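Local atomic coordinates of acetaldehyde dehydrogenase (Acetylating) (Geobacillus thermoglucosidasius, PDB entry 5J78), a protein that probably catalyses the NAD-dependent, coenzyme A-linked interconversion of acetaldehyde and acetyl-CoA. Residues F98-S106 with I429-L439. Residues are numbered along the deposited sequence; the frame is centred on the assembly and turned at random.
Sequences FAANDVYNS and IGATVNVKPSL
Phe98 reaches from helix 89-107 into the loop 429-439, with CG anti to the backbone N (chi1 168°), which carries the ring off the helix towards Ile429. Ile429 covers one face: its CD1 sits 3.7 Å from the centroid of the Phe98 ring and 9° off the ring normal, which meets the geometry of a CH-pi contact. Phe98 CZ lies 3.1 Å from Ile429 O, a carbonyl already accepting the backbone bond from Ser438 N that ties the two arms of the loop together, while Ala431 CB packs obliquely 3.7 Å from Phe98 CE1. Were Phe98 replaced by alanine, Ile429 CD1 would probably lose its aromatic surface and a gap open between Ala431 and Pro437.

Pro437 makes much of the remaining contact. Its CB approaches Phe98 CZ obliquely at 3.8 Å, its CG rests 3.5 Å from Asp102 O, and its CD meets Ser106 CB, so the pyrrolidine ring lies against the helix, touching residues from successive turns. Val103 CG2 adds an apolar touch at Pro437 CB.

Polar links run through water. One molecule donates to both Asp102 OD2 and Gly430 O; another bridges Ser106 OG and Pro437 O, while that hydroxyl donates to Val103 O (2.8 Å). Ala431 O and Asn434 OD1 accept bonds from Arg471 of a neighbouring subunit, to which the Thr432 backbone also bonds. Gly430, with positive phi (87°), ends helix 424-428 in a Schellman motif, and this helix-terminating loop, packed against an aromatic side chain of helix 89-107, joins two sequence-distant parts of the aldehyde dehydrogenase fold beside the subunit interface.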
# COMPACT_ATOMS: atom_id res chain seq x y z
N PHE A 98 31.79 19.74 19.09
CA PHE A 98 30.74 20.72 18.86
C PHE A 98 29.47 20.21 19.54
O PHE A 98 28.77 20.97 20.22
CB PHE A 98 30.51 20.97 17.35
CG PHE A 98 29.26 21.75 17.05
CD1 PHE A 98 29.23 23.13 17.19
CD2 PHE A 98 28.10 21.10 16.65
CE1 PHE A 98 28.04 23.85 16.94
CE2 PHE A 98 26.92 21.81 16.40
CZ PHE A 98 26.90 23.19 16.55
N ALA A 99 29.18 18.93 19.40
CA ALA A 99 27.98 18.38 20.02
C ALA A 99 28.16 18.32 21.52
O ALA A 99 27.23 18.59 22.28
CB ALA A 99 27.66 17.02 19.47
N ALA A 100 29.36 17.97 21.96
CA ALA A 100 29.60 17.81 23.38
C ALA A 100 29.66 19.15 24.12
O ALA A 100 29.37 19.19 25.31
CB ALA A 100 30.87 17.03 23.62
N ASN A 101 30.07 20.23 23.44
CA ASN A 101 30.28 21.51 24.11
C ASN A 101 29.23 22.56 23.73
O ASN A 101 28.50 23.03 24.61
CB ASN A 101 31.70 22.04 23.83
CG ASN A 101 32.77 21.15 24.44
OD1 ASN A 101 32.55 20.52 25.47
ND2 ASN A 101 33.93 21.10 23.82
N ASP A 102 29.15 22.92 22.46
CA ASP A 102 28.21 23.96 22.00
C ASP A 102 26.73 23.59 22.26
O ASP A 102 25.96 24.42 22.74
CB ASP A 102 28.41 24.24 20.51
CG ASP A 102 29.79 24.79 20.20
OD1 ASP A 102 30.80 24.23 20.68
OD2 ASP A 102 29.88 25.81 19.49
N VAL A 103 26.36 22.36 21.96
CA VAL A 103 24.98 21.91 22.17
C VAL A 103 24.68 21.83 23.66
O VAL A 103 23.65 22.30 24.12
CB VAL A 103 24.72 20.55 21.51
CG1 VAL A 103 23.39 19.98 21.94
CG2 VAL A 103 24.78 20.68 20.00
N TYR A 104 25.59 21.23 24.42
CA TYR A 104 25.43 21.16 25.86
C TYR A 104 25.22 22.54 26.48
O TYR A 104 24.28 22.76 27.26
CB TYR A 104 26.65 20.50 26.49
CG TYR A 104 26.57 20.56 27.99
CD1 TYR A 104 25.65 19.78 28.67
CD2 TYR A 104 27.39 21.40 28.72
CE1 TYR A 104 25.55 19.84 30.06
CE2 TYR A 104 27.31 21.47 30.09
CZ TYR A 104 26.39 20.68 30.76
OH TYR A 104 26.30 20.74 32.13
N ASN A 105 26.11 23.47 26.15
CA ASN A 105 26.04 24.81 26.72
C ASN A 105 24.74 25.52 26.37
O ASN A 105 24.23 26.29 27.17
CB ASN A 105 27.26 25.63 26.26
CG ASN A 105 28.54 25.22 26.99
OD1 ASN A 105 28.49 24.70 28.11
ND2 ASN A 105 29.68 25.47 26.37
N SER A 106 24.17 25.24 25.19
CA SER A 106 22.93 25.89 24.77
C SER A 106 21.66 25.31 25.42
O SER A 106 20.60 25.88 25.28
CB SER A 106 22.77 25.80 23.25
OG SER A 106 22.33 24.50 22.90
N ILE A 429 25.23 25.48 11.45
CA ILE A 429 25.00 24.65 12.63
C ILE A 429 25.03 25.46 13.92
O ILE A 429 24.79 24.91 14.97
CB ILE A 429 26.05 23.52 12.73
CG1 ILE A 429 27.44 24.09 13.00
CG2 ILE A 429 26.01 22.67 11.45
CD1 ILE A 429 28.52 23.01 13.15
N GLY A 430 25.37 26.75 13.84
CA GLY A 430 25.39 27.59 15.02
C GLY A 430 26.68 27.60 15.82
O GLY A 430 26.70 28.05 16.98
N ALA A 431 27.78 27.13 15.23
CA ALA A 431 29.09 27.23 15.86
C ALA A 431 29.60 28.66 15.87
O ALA A 431 30.05 29.14 16.91
CB ALA A 431 30.10 26.31 15.13
N THR A 432 29.54 29.34 14.72
CA THR A 432 30.13 30.67 14.58
C THR A 432 29.15 31.82 14.32
O THR A 432 29.58 32.98 14.21
CB THR A 432 31.17 30.67 13.43
OG1 THR A 432 30.56 30.17 12.23
CG2 THR A 432 32.41 29.80 13.79
N VAL A 433 27.85 31.53 14.20
CA VAL A 433 26.82 32.58 14.23
C VAL A 433 25.76 32.13 15.23
O VAL A 433 25.67 30.93 15.55
CB VAL A 433 26.16 32.84 12.84
CG1 VAL A 433 27.22 32.94 11.72
CG2 VAL A 433 25.17 31.73 12.49
N ASN A 434 24.96 33.07 15.73
CA ASN A 434 24.04 32.78 16.83
C ASN A 434 22.67 32.26 16.36
O ASN A 434 21.65 32.94 16.50
CB ASN A 434 23.85 34.01 17.70
CG ASN A 434 25.08 34.34 18.50
OD1 ASN A 434 25.72 33.45 19.07
ND2 ASN A 434 25.45 35.62 18.54
N VAL A 435 22.67 31.08 15.75
CA VAL A 435 21.48 30.22 15.71
C VAL A 435 21.72 29.08 16.69
O VAL A 435 22.83 28.88 17.11
CB VAL A 435 21.19 29.70 14.28
CG1 VAL A 435 20.89 30.87 13.38
CG2 VAL A 435 22.37 28.92 13.71
N LYS A 436 20.68 28.33 17.06
CA LYS A 436 20.83 27.29 18.07
C LYS A 436 21.79 26.18 17.59
O LYS A 436 21.60 25.65 16.51
CB LYS A 436 19.47 26.68 18.40
CG LYS A 436 18.55 27.63 19.11
CD LYS A 436 19.04 27.91 20.54
CE LYS A 436 18.11 28.84 21.30
NZ LYS A 436 18.71 29.26 22.59
N PRO A 437 22.81 25.83 18.40
CA PRO A 437 23.66 24.70 18.00
C PRO A 437 22.86 23.42 17.72
O PRO A 437 22.08 22.95 18.57
CB PRO A 437 24.59 24.50 19.20
CG PRO A 437 24.69 25.88 19.82
CD PRO A 437 23.30 26.49 19.63
N SER A 438 23.04 22.86 16.53
CA SER A 438 22.24 21.71 16.12
C SER A 438 22.88 21.00 14.94
O SER A 438 23.57 21.62 14.12
CB SER A 438 20.81 22.17 15.75
OG SER A 438 19.99 21.10 15.28
N LEU A 439 22.62 19.69 14.84
CA LEU A 439 22.96 18.93 13.63
C LEU A 439 21.70 18.42 12.91
O LEU A 439 21.77 17.51 12.09
CB LEU A 439 23.90 17.77 14.01
CG LEU A 439 25.26 18.29 14.51
CD1 LEU A 439 26.17 17.20 15.06
CD2 LEU A 439 25.97 19.04 13.41
O HOH W 1 28.10 27.83 19.57
O HOH W 2 20.84 23.64 20.72